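Probable manganase-dependent inorganic pyrophosphatase (Clostridium perfringens, PDB 3L2B) probably hydrolyses inorganic pyrophosphate to phosphate, its regulatory region of CBS and DRTGG domains binding the activator diadenosine tetraphosphate. Local coordinates at residues 15-23 / 41-51; 209-220 / 228-236. All coordinates share one frame; numbering follows the deposited sequence.

Both contacts belong to the paired CBS domains of the regulatory region: interaction 1 belongs to the first CBS domain, interaction 2 to the second, with centres about 16 Å apart. They illustrate how two such domains are joined by backbone bonds from the loop at Asp15 and the turn at Asn48 to strand 229-234. Asp15 N lies 2.7 Å from Ser232 O and Asn48 O 2.9 Å from Val229 N, both probable hydrogen bonds, while Ile17 CD1 packs 3.3 Å from Ser232 CB. Interaction 2 carries five residues of the diadenosine tetraphosphate pocket, Arg216 to Tyr220. Interaction 1 stands back from that pocket, the side chain of Pro42 lying about 10 Å from the ligand.

Interaction 1 of 2, residues 15-23 / 41-51; sequences DKIAPLAPE and IPVADGNNHLL
Leu20 and Ile41 meet at about a right angle, the isobutyl group of one laid across the branched chain of the other. Ile41 straddles its partner: with CG1 anti to the backbone N (chi1 -169°), its CD1 is sent to Leu20 CG, while CG2 presses on Leu20 CD1 at 3.5 Å, tighter than ordinary van der Waals contact. The backbone of Leu20 is gripped as well, a loop residue paired with a strand edge through a single bridge to Val43. Its N donates to Pro42 O at 2.8 Å, and its O accepts from Ala44 N at 2.9 Å. Pro19 extends the apolar surface, its CB resting 3.8 Å from Ala44 CB. The Asn48 side chain crosses this proline at about a right angle, with OD1 3.3 Å from Pro19 CG. Beyond the bridge, Pro22 CG packs on Leu51 CD1 at 3.7 Å. Within the first CBS domain, the loop 15-23 is thus joined by this one bridge to strand 40-44, which pairs with strand 50-55 in an antiparallel hairpin, while helix 26-35 covers Leu20 through Ala29 and Ile32 and Ile41 through Ile32 and Met33.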
loop_
_atom_site.group_PDB
_atom_site.type_symbol
_atom_site.label_atom_id
_atom_site.label_comp_id
_atom_site.label_asym_id
_atom_site.label_seq_id
_atom_site.Cartn_x
_atom_site.Cartn_y
_atom_site.Cartn_z
ATOM N N ASP A 15 -21.280 -16.758 9.564
ATOM C CA ASP A 15 -20.262 -16.048 10.316
ATOM C C ASP A 15 -20.849 -14.740 10.798
ATOM O O ASP A 15 -21.191 -13.855 10.001
ATOM C CB ASP A 15 -19.031 -15.753 9.455
ATOM C CG ASP A 15 -18.508 -16.976 8.734
ATOM O OD1 ASP A 15 -18.372 -18.052 9.351
ATOM O OD2 ASP A 15 -18.221 -16.850 7.531
ATOM N N LYS A 16 -20.972 -14.624 12.110
ATOM C CA LYS A 16 -21.344 -13.364 12.706
ATOM C C LYS A 16 -20.087 -12.540 12.676
ATOM O O LYS A 16 -19.079 -12.913 13.252
ATOM C CB LYS A 16 -21.841 -13.536 14.137
ATOM C CG LYS A 16 -23.015 -14.483 14.273
ATOM C CD LYS A 16 -24.257 -13.990 13.521
ATOM C CE LYS A 16 -25.322 -15.095 13.420
ATOM N NZ LYS A 16 -25.420 -15.956 14.653
ATOM N N ILE A 17 -20.118 -11.449 11.941
ATOM C CA ILE A 17 -18.979 -10.529 11.925
ATOM C C ILE A 17 -19.508 -9.207 12.361
ATOM O O ILE A 17 -20.475 -8.719 11.781
ATOM C CB ILE A 17 -18.399 -10.292 10.516
ATOM C CG1 ILE A 17 -18.359 -11.568 9.668
ATOM C CG2 ILE A 17 -17.010 -9.636 10.616
ATOM C CD1 ILE A 17 -18.029 -11.257 8.215
ATOM N N ALA A 18 -18.886 -8.630 13.372
ATOM C CA ALA A 18 -19.202 -7.252 13.753
ATOM C C ALA A 18 -18.683 -6.327 12.650
ATOM O O ALA A 18 -17.503 -6.349 12.344
ATOM C CB ALA A 18 -18.565 -6.885 15.114
ATOM N N PRO A 19 -19.572 -5.553 12.021
ATOM C CA PRO A 19 -19.150 -4.681 10.906
ATOM C C PRO A 19 -18.377 -3.461 11.328
ATOM O O PRO A 19 -18.487 -3.014 12.448
ATOM C CB PRO A 19 -20.466 -4.245 10.262
ATOM C CG PRO A 19 -21.532 -4.517 11.288
ATOM C CD PRO A 19 -21.031 -5.543 12.239
ATOM N N LEU A 20 -17.587 -2.946 10.398
ATOM C CA LEU A 20 -16.855 -1.705 10.600
ATOM C C LEU A 20 -17.748 -0.483 10.423
ATOM O O LEU A 20 -18.603 -0.425 9.534
ATOM C CB LEU A 20 -15.711 -1.611 9.586
ATOM C CG LEU A 20 -14.639 -2.687 9.717
ATOM C CD1 LEU A 20 -13.590 -2.503 8.666
ATOM C CD2 LEU A 20 -14.009 -2.662 11.124
ATOM N N ALA A 21 -17.508 0.510 11.267
ATOM C CA ALA A 21 -18.055 1.854 11.068
ATOM C C ALA A 21 -17.355 2.446 9.854
ATOM O O ALA A 21 -16.216 2.108 9.588
ATOM C CB ALA A 21 -17.831 2.740 12.309
ATOM N N PRO A 22 -18.041 3.308 9.095
ATOM C CA PRO A 22 -17.470 3.757 7.809
ATOM C C PRO A 22 -16.256 4.689 7.891
ATOM O O PRO A 22 -15.493 4.848 6.899
ATOM C CB PRO A 22 -18.637 4.500 7.132
ATOM C CG PRO A 22 -19.623 4.839 8.245
ATOM C CD PRO A 22 -19.380 3.876 9.376
ATOM N N GLU A 23 -16.100 5.305 9.052
ATOM C CA GLU A 23 -15.082 6.334 9.271
ATOM C C GLU A 23 -13.787 5.716 9.778
ATOM O O GLU A 23 -12.758 6.379 9.885
ATOM C CB GLU A 23 -15.571 7.418 10.240
ATOM C CG GLU A 23 -15.669 6.984 11.718
ATOM C CD GLU A 23 -17.037 6.399 12.123
ATOM O OE1 GLU A 23 -17.988 6.353 11.286
ATOM O OE2 GLU A 23 -17.151 5.991 13.305
ATOM N N ILE A 41 -14.666 -7.789 5.122
ATOM C CA ILE A 41 -15.408 -7.365 6.302
ATOM C C ILE A 41 -16.428 -6.307 5.928
ATOM O O ILE A 41 -16.121 -5.352 5.214
ATOM C CB ILE A 41 -14.477 -6.853 7.417
ATOM C CG1 ILE A 41 -15.246 -6.675 8.732
ATOM C CG2 ILE A 41 -13.803 -5.564 6.991
ATOM C CD1 ILE A 41 -14.382 -6.198 9.900
ATOM N N PRO A 42 -17.675 -6.500 6.361
ATOM C CA PRO A 42 -18.728 -5.539 6.015
ATOM C C PRO A 42 -18.602 -4.186 6.727
ATOM O O PRO A 42 -18.097 -4.073 7.839
ATOM C CB PRO A 42 -20.006 -6.275 6.413
ATOM C CG PRO A 42 -19.568 -7.231 7.496
ATOM C CD PRO A 42 -18.171 -7.631 7.164
ATOM N N VAL A 43 -19.031 -3.161 6.025
ATOM C CA VAL A 43 -19.065 -1.817 6.556
ATOM C C VAL A 43 -20.536 -1.407 6.694
ATOM O O VAL A 43 -21.335 -1.591 5.768
ATOM C CB VAL A 43 -18.354 -0.834 5.629
ATOM C CG1 VAL A 43 -18.307 0.551 6.259
ATOM C CG2 VAL A 43 -16.935 -1.355 5.258
ATOM N N ALA A 44 -20.880 -0.875 7.863
ATOM C CA ALA A 44 -22.287 -0.528 8.195
ATOM C C ALA A 44 -22.413 0.795 8.916
ATOM O O ALA A 44 -21.530 1.181 9.671
ATOM C CB ALA A 44 -22.919 -1.620 9.055
ATOM N N ASP A 45 -23.542 1.464 8.689
ATOM C CA ASP A 45 -23.837 2.745 9.342
ATOM C C ASP A 45 -24.240 2.573 10.795
ATOM O O ASP A 45 -24.202 1.481 11.353
ATOM C CB ASP A 45 -24.879 3.580 8.563
ATOM C CG ASP A 45 -26.293 3.019 8.630
ATOM O OD1 ASP A 45 -26.627 2.185 9.493
ATOM O OD2 ASP A 45 -27.079 3.423 7.761
ATOM N N GLY A 46 -24.638 3.680 11.405
ATOM C CA GLY A 46 -24.925 3.701 12.825
ATOM C C GLY A 46 -26.112 2.859 13.212
ATOM O O GLY A 46 -26.208 2.422 14.351
ATOM N N ASN A 47 -27.024 2.651 12.268
ATOM C CA ASN A 47 -28.213 1.811 12.497
ATOM C C ASN A 47 -27.950 0.385 12.051
ATOM O O ASN A 47 -28.858 -0.467 11.976
ATOM C CB ASN A 47 -29.423 2.390 11.769
ATOM C CG ASN A 47 -29.795 3.751 12.290
ATOM O OD1 ASN A 47 -29.745 3.991 13.495
ATOM N ND2 ASN A 47 -30.116 4.668 11.389
ATOM N N ASN A 48 -26.676 0.158 11.752
ATOM C CA ASN A 48 -26.168 -1.148 11.398
ATOM C C ASN A 48 -26.793 -1.591 10.084
ATOM O O ASN A 48 -27.035 -2.759 9.870
ATOM C CB ASN A 48 -26.452 -2.141 12.525
ATOM C CG ASN A 48 -25.510 -3.307 12.512
ATOM O OD1 ASN A 48 -24.288 -3.137 12.493
ATOM N ND2 ASN A 48 -26.067 -4.518 12.546
ATOM N N HIS A 49 -27.091 -0.622 9.230
ATOM C CA HIS A 49 -27.438 -0.899 7.835
ATOM C C HIS A 49 -26.124 -1.040 7.024
ATOM O O HIS A 49 -25.111 -0.426 7.361
ATOM C CB HIS A 49 -28.348 0.202 7.261
ATOM C CG HIS A 49 -29.746 0.193 7.825
ATOM N ND1 HIS A 49 -30.811 0.803 7.195
ATOM C CD2 HIS A 49 -30.252 -0.376 8.949
ATOM C CE1 HIS A 49 -31.912 0.599 7.900
ATOM N NE2 HIS A 49 -31.601 -0.118 8.967
ATOM N N LEU A 50 -26.162 -1.854 5.965
ATOM C CA LEU A 50 -24.978 -2.151 5.143
ATOM C C LEU A 50 -24.622 -0.976 4.233
ATOM O O LEU A 50 -25.434 -0.477 3.480
ATOM C CB LEU A 50 -25.173 -3.445 4.316
ATOM C CG LEU A 50 -23.926 -4.037 3.591
ATOM C CD1 LEU A 50 -22.793 -4.445 4.547
ATOM C CD2 LEU A 50 -24.347 -5.225 2.740
ATOM N N LEU A 51 -23.397 -0.515 4.322
ATOM C CA LEU A 51 -22.944 0.529 3.395
ATOM C C LEU A 51 -22.039 -0.043 2.294
ATOM O O LEU A 51 -22.004 0.449 1.175
ATOM C CB LEU A 51 -22.198 1.617 4.142
ATOM C CG LEU A 51 -23.000 2.532 5.052
ATOM C CD1 LEU A 51 -22.006 3.473 5.754
ATOM C CD2 LEU A 51 -24.120 3.327 4.305
#

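Interaction 2 of 2, residues 209-220 / 228-236; sequences KVTMSETRYSNY and KVVGSIARF. With B4P (bis(adenosine)-5'-tetraphosphate), chain C.
Arg235 folds its side chain back across the segment 209-220, where Met212, Arg216 and Tyr217 receive it. With CG anti to the backbone N (chi1 -178°), chi1 and chi2 bring CD to 3.0 Å from Tyr217 O, and the bend at chi3 then turns the guanidinium toward Met212 and Arg216. One face of the guanidinium is covered by Arg216 CG, 3.7 Å from Arg235 NH2; NH1 lies close to Met212 O, but the angle is poor for a hydrogen bond.

The close-packed part is centred on buried Met212, its chain extended beyond CG. Its CE touches both Ala234 O and Ile233 CG2, and its sulfur sits over the Phe236 ring in a Met-aromatic contact, 4.1 Å from the centroid and 18° off the normal. Beside this, the antiparallel strands are pinned by reciprocal bonds between Tyr220 and Ile233: Tyr220 N to Ile233 O at 2.8 Å, Ile233 N to Tyr220 O at 2.9 Å. Arg235 N adds a bond to Ser218 O.

The outer side is looser. Lys209 touches the edge of exposed Phe236 with CG alone. Two exposed like charges also come near each other, Arg216 NE standing 4.3 Å from Arg235 NH2.

Away from the helix, the turn into the strand holds the ligand. One face of the Tyr217 ring lies against the adenine, CD2 3.3 Å from C6A, with Thr215 O over the opposite face. Ser218 N donates to O2A of the ligand at 2.7 Å in an almost straight bond, and Ser218 OG bonds to O1B. Asn219 O accepts a weak bond from adenine N6A. A helix leading into a beta hairpin is characteristic of the CBS domain; here its turn supplies one part of a nucleotide site that Lys39, Ser55, Ser57 and the second subunit help to complete.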
loop_
_atom_site.group_PDB
_atom_site.type_symbol
_atom_site.label_atom_id
_atom_site.label_comp_id
_atom_site.label_asym_id
_atom_site.label_seq_id
_atom_site.Cartn_x
_atom_site.Cartn_y
_atom_site.Cartn_z
ATOM N N LYS A 209 -28.324 -19.995 -4.258
ATOM C CA LYS A 209 -27.394 -20.900 -4.976
ATOM C C LYS A 209 -27.145 -20.407 -6.411
ATOM O O LYS A 209 -26.034 -20.536 -6.945
ATOM C CB LYS A 209 -27.887 -22.362 -5.017
ATOM C CG LYS A 209 -27.861 -23.110 -3.672
ATOM C CD LYS A 209 -27.634 -24.616 -3.860
ATOM C CE LYS A 209 -28.091 -25.430 -2.638
ATOM N NZ LYS A 209 -27.560 -26.832 -2.655
ATOM N N VAL A 210 -28.185 -19.834 -7.018
ATOM C CA VAL A 210 -28.105 -19.296 -8.383
ATOM C C VAL A 210 -27.213 -18.054 -8.355
ATOM O O VAL A 210 -26.171 -17.983 -9.024
ATOM C CB VAL A 210 -29.518 -18.929 -8.954
ATOM C CG1 VAL A 210 -29.402 -18.253 -10.322
ATOM C CG2 VAL A 210 -30.411 -20.169 -9.045
ATOM N N THR A 211 -27.632 -17.096 -7.533
ATOM C CA THR A 211 -26.908 -15.826 -7.326
ATOM C C THR A 211 -25.413 -16.042 -7.106
ATOM O O THR A 211 -24.584 -15.284 -7.608
ATOM C CB THR A 211 -27.467 -15.038 -6.105
ATOM O OG1 THR A 211 -28.900 -15.026 -6.147
ATOM C CG2 THR A 211 -26.951 -13.618 -6.111
ATOM N N MET A 212 -25.095 -17.083 -6.347
ATOM C CA MET A 212 -23.704 -17.440 -6.039
ATOM C C MET A 212 -22.964 -17.998 -7.256
ATOM O O MET A 212 -21.739 -17.863 -7.368
ATOM C CB MET A 212 -23.616 -18.452 -4.887
ATOM C CG MET A 212 -23.782 -17.841 -3.516
ATOM S SD MET A 212 -23.515 -19.066 -2.232
ATOM C CE MET A 212 -23.416 -18.022 -0.776
ATOM N N SER A 213 -23.707 -18.635 -8.155
ATOM C CA SER A 213 -23.124 -19.183 -9.388
ATOM C C SER A 213 -22.920 -18.094 -10.440
ATOM O O SER A 213 -21.986 -18.158 -11.244
ATOM C CB SER A 213 -23.986 -20.295 -9.970
ATOM O OG SER A 213 -23.433 -20.711 -11.203
ATOM N N GLU A 214 -23.787 -17.085 -10.405
ATOM C CA GLU A 214 -23.680 -15.929 -11.304
ATOM C C GLU A 214 -22.465 -15.036 -11.004
ATOM O O GLU A 214 -21.993 -14.321 -11.892
ATOM C CB GLU A 214 -24.961 -15.078 -11.262
ATOM C CG GLU A 214 -26.208 -15.787 -11.835
ATOM C CD GLU A 214 -27.472 -14.911 -11.823
ATOM O OE1 GLU A 214 -28.595 -15.472 -11.874
ATOM O OE2 GLU A 214 -27.344 -13.665 -11.773
ATOM N N THR A 215 -21.963 -15.091 -9.766
ATOM C CA THR A 215 -20.948 -14.137 -9.283
ATOM C C THR A 215 -19.665 -14.731 -8.668
ATOM O O THR A 215 -18.659 -14.040 -8.535
ATOM C CB THR A 215 -21.573 -13.159 -8.237
ATOM O OG1 THR A 215 -22.066 -13.897 -7.109
ATOM C CG2 THR A 215 -22.723 -12.346 -8.856
ATOM N N ARG A 216 -19.708 -15.985 -8.254
ATOM C CA ARG A 216 -18.508 -16.694 -7.741
ATOM C C ARG A 216 -17.606 -15.959 -6.711
ATOM O O ARG A 216 -16.411 -16.231 -6.629
ATOM C CB ARG A 216 -17.639 -17.180 -8.915
ATOM C CG ARG A 216 -18.201 -18.392 -9.680
ATOM C CD ARG A 216 -17.225 -18.834 -10.780
ATOM N NE ARG A 216 -17.708 -19.982 -11.551
ATOM C CZ ARG A 216 -17.011 -20.593 -12.513
ATOM N NH1 ARG A 216 -15.788 -20.177 -12.831
ATOM N NH2 ARG A 216 -17.540 -21.625 -13.163
ATOM N N TYR A 217 -18.174 -15.056 -5.909
ATOM C CA TYR A 217 -17.450 -14.559 -4.719
ATOM C C TYR A 217 -17.448 -15.654 -3.693
ATOM O O TYR A 217 -18.328 -16.510 -3.687
ATOM C CB TYR A 217 -18.072 -13.292 -4.116
ATOM C CG TYR A 217 -18.125 -12.133 -5.073
ATOM C CD1 TYR A 217 -16.961 -11.593 -5.619
ATOM C CD2 TYR A 217 -19.336 -11.584 -5.445
ATOM C CE1 TYR A 217 -17.016 -10.516 -6.512
ATOM C CE2 TYR A 217 -19.402 -10.520 -6.332
ATOM C CZ TYR A 217 -18.242 -9.996 -6.872
ATOM O OH TYR A 217 -18.335 -8.933 -7.737
ATOM N N SER A 218 -16.468 -15.625 -2.806
ATOM C CA SER A 218 -16.338 -16.682 -1.814
ATOM C C SER A 218 -17.205 -16.444 -0.548
ATOM O O SER A 218 -17.582 -17.385 0.137
ATOM C CB SER A 218 -14.866 -16.893 -1.470
ATOM O OG SER A 218 -14.427 -15.921 -0.565
ATOM N N ASN A 219 -17.567 -15.193 -0.286
ATOM C CA ASN A 219 -18.408 -14.844 0.874
ATOM C C ASN A 219 -19.379 -13.694 0.576
ATOM O O ASN A 219 -19.068 -12.776 -0.196
ATOM C CB ASN A 219 -17.552 -14.460 2.085
ATOM C CG ASN A 219 -16.728 -15.607 2.615
ATOM O OD1 ASN A 219 -17.261 -16.597 3.149
ATOM N ND2 ASN A 219 -15.401 -15.495 2.460
ATOM N N TYR A 220 -20.552 -13.769 1.190
ATOM C CA TYR A 220 -21.631 -12.805 0.964
ATOM C C TYR A 220 -22.216 -12.221 2.267
ATOM O O TYR A 220 -22.587 -12.945 3.181
ATOM C CB TYR A 220 -22.742 -13.462 0.138
ATOM C CG TYR A 220 -22.299 -13.921 -1.238
ATOM C CD1 TYR A 220 -22.583 -13.172 -2.370
ATOM C CD2 TYR A 220 -21.605 -15.118 -1.400
ATOM C CE1 TYR A 220 -22.189 -13.601 -3.621
ATOM C CE2 TYR A 220 -21.192 -15.549 -2.645
ATOM C CZ TYR A 220 -21.487 -14.792 -3.757
ATOM O OH TYR A 220 -21.058 -15.229 -4.994
ATOM N N LYS A 228 -30.624 -4.751 8.651
ATOM C CA LYS A 228 -29.415 -4.718 9.496
ATOM C C LYS A 228 -28.452 -5.822 9.028
ATOM O O LYS A 228 -28.875 -6.903 8.619
ATOM C CB LYS A 228 -29.715 -4.938 10.993
ATOM C CG LYS A 228 -30.922 -4.187 11.612
ATOM C CD LYS A 228 -31.503 -5.013 12.808
ATOM C CE LYS A 228 -33.051 -5.009 12.862
ATOM N NZ LYS A 228 -33.615 -6.283 13.423
ATOM N N VAL A 229 -27.161 -5.549 9.112
ATOM C CA VAL A 229 -26.144 -6.538 8.773
ATOM C C VAL A 229 -26.114 -7.560 9.873
ATOM O O VAL A 229 -25.841 -7.234 11.021
ATOM C CB VAL A 229 -24.736 -5.919 8.626
ATOM C CG1 VAL A 229 -23.680 -7.006 8.532
ATOM C CG2 VAL A 229 -24.680 -5.023 7.418
ATOM N N VAL A 230 -26.388 -8.804 9.508
ATOM C CA VAL A 230 -26.527 -9.883 10.476
ATOM C C VAL A 230 -25.361 -10.852 10.437
ATOM O O VAL A 230 -25.312 -11.794 11.223
ATOM C CB VAL A 230 -27.853 -10.645 10.267
ATOM C CG1 VAL A 230 -27.672 -12.116 10.515
ATOM C CG2 VAL A 230 -28.936 -10.060 11.188
ATOM N N GLY A 231 -24.433 -10.607 9.515
ATOM C CA GLY A 231 -23.262 -11.461 9.341
ATOM C C GLY A 231 -22.825 -11.721 7.905
ATOM O O GLY A 231 -22.984 -10.911 7.007
ATOM N N SER A 232 -22.278 -12.906 7.711
ATOM C CA SER A 232 -21.712 -13.289 6.427
ATOM C C SER A 232 -21.862 -14.787 6.242
ATOM O O SER A 232 -21.768 -15.571 7.199
ATOM C CB SER A 232 -20.254 -12.863 6.365
ATOM O OG SER A 232 -19.579 -13.462 5.284
ATOM N N ILE A 233 -22.156 -15.173 5.013
ATOM C CA ILE A 233 -22.267 -16.588 4.659
ATOM C C ILE A 233 -21.232 -16.945 3.574
ATOM O O ILE A 233 -20.966 -16.160 2.681
ATOM C CB ILE A 233 -23.727 -16.958 4.220
ATOM C CG1 ILE A 233 -23.840 -18.453 4.015
ATOM C CG2 ILE A 233 -24.141 -16.266 2.951
ATOM C CD1 ILE A 233 -25.272 -18.996 4.185
ATOM N N ALA A 234 -20.662 -18.138 3.686
ATOM C CA ALA A 234 -19.716 -18.658 2.682
ATOM C C ALA A 234 -20.435 -19.279 1.482
ATOM O O ALA A 234 -21.537 -19.821 1.596
ATOM C CB ALA A 234 -18.759 -19.684 3.305
ATOM N N ARG A 235 -19.791 -19.171 0.333
ATOM C CA ARG A 235 -20.266 -19.801 -0.909
ATOM C C ARG A 235 -20.317 -21.289 -0.667
ATOM O O ARG A 235 -19.369 -21.867 -0.163
ATOM C CB ARG A 235 -19.327 -19.469 -2.076
ATOM C CG ARG A 235 -19.731 -20.021 -3.443
ATOM C CD ARG A 235 -19.084 -19.213 -4.600
ATOM N NE ARG A 235 -18.634 -20.062 -5.701
ATOM C CZ ARG A 235 -19.419 -20.557 -6.657
ATOM N NH1 ARG A 235 -20.720 -20.298 -6.671
ATOM N NH2 ARG A 235 -18.899 -21.331 -7.602
ATOM N N PHE A 236 -21.438 -21.907 -0.995
ATOM C CA PHE A 236 -21.637 -23.327 -0.618
ATOM C C PHE A 236 -20.700 -24.252 -1.374
ATOM O O PHE A 236 -20.440 -25.357 -0.905
ATOM C CB PHE A 236 -23.075 -23.792 -0.835
ATOM C CG PHE A 236 -24.090 -22.849 -0.289
ATOM C CD1 PHE A 236 -23.964 -22.340 0.999
ATOM C CD2 PHE A 236 -25.163 -22.445 -1.070
ATOM C CE1 PHE A 236 -24.890 -21.457 1.489
ATOM C CE2 PHE A 236 -26.092 -21.553 -0.581
ATOM C CZ PHE A 236 -25.961 -21.061 0.692
HETATM P PA B4P C . -13.493 -13.188 -4.024
HETATM O O1A B4P C . -13.636 -13.699 -5.389
HETATM O O2A B4P C . -14.675 -13.596 -3.037
HETATM O O3A B4P C . -12.044 -13.625 -3.558
HETATM P PB B4P C . -11.462 -13.758 -2.077
HETATM O O1B B4P C . -12.057 -14.907 -1.375
HETATM O O2B B4P C . -11.590 -12.375 -1.300
HETATM O O3B B4P C . -9.925 -14.014 -2.452
HETATM P PG B4P C . -9.334 -15.480 -2.718
HETATM O O1G B4P C . -10.302 -16.228 -3.553
HETATM O O2G B4P C . -7.846 -15.439 -3.267
HETATM O O3G B4P C . -9.197 -16.098 -1.249
HETATM P PD B4P C . -8.464 -17.518 -1.046
HETATM O O1D B4P C . -9.005 -18.192 0.145
HETATM O O2D B4P C . -8.566 -18.395 -2.389
HETATM O O5E B4P C . -13.522 -11.597 -4.117
HETATM C C5E B4P C . -12.406 -10.896 -4.671
HETATM C C4E B4P C . -12.623 -9.414 -4.392
HETATM O O4E B4P C . -13.913 -9.028 -4.850
HETATM C C3E B4P C . -12.624 -9.135 -2.906
HETATM O O3E B4P C . -11.364 -8.652 -2.525
HETATM C C2E B4P C . -13.720 -8.127 -2.680
HETATM O O2E B4P C . -13.206 -6.811 -2.759
HETATM C C1E B4P C . -14.675 -8.330 -3.827
HETATM N N9A B4P C . -15.859 -9.054 -3.295
HETATM C C8A B4P C . -15.837 -10.149 -2.493
HETATM N N7A B4P C . -17.102 -10.546 -2.166
HETATM C C5A B4P C . -17.956 -9.707 -2.764
HETATM C C6A B4P C . -19.409 -9.550 -2.838
HETATM N N6A B4P C . -20.229 -10.399 -2.213
HETATM N N1A B4P C . -19.913 -8.518 -3.552
HETATM C C2A B4P C . -19.104 -7.661 -4.200
HETATM N N3A B4P C . -17.772 -7.742 -4.164
HETATM C C4A B4P C . -17.134 -8.715 -3.483
HETATM O O5F B4P C . -6.968 -17.049 -0.802
HETATM C C5F B4P C . -6.688 -16.190 0.290
HETATM C C4F B4P C . -5.214 -15.881 0.269
HETATM O O4F B4P C . -4.482 -17.084 0.531
HETATM C C3F B4P C . -4.792 -15.363 -1.086
HETATM O O3F B4P C . -4.695 -13.936 -1.073
HETATM C C2F B4P C . -3.435 -16.012 -1.313
HETATM O O2F B4P C . -2.472 -15.109 -0.810
HETATM C C1F B4P C . -3.479 -17.289 -0.472
HETATM N N9B B4P C . -3.764 -18.408 -1.393
HETATM C C8B B4P C . -4.638 -18.427 -2.419
HETATM N N7B B4P C . -4.587 -19.617 -3.064
HETATM C C5B B4P C . -3.668 -20.379 -2.463
HETATM C C6B B4P C . -3.122 -21.736 -2.652
HETATM N N6B B4P C . -3.571 -22.536 -3.637
HETATM N N1B B4P C . -2.167 -22.146 -1.807
HETATM C C2B B4P C . -1.709 -21.368 -0.817
HETATM N N3B B4P C . -2.146 -20.120 -0.597
HETATM C C4B B4P C . -3.116 -19.576 -1.374
#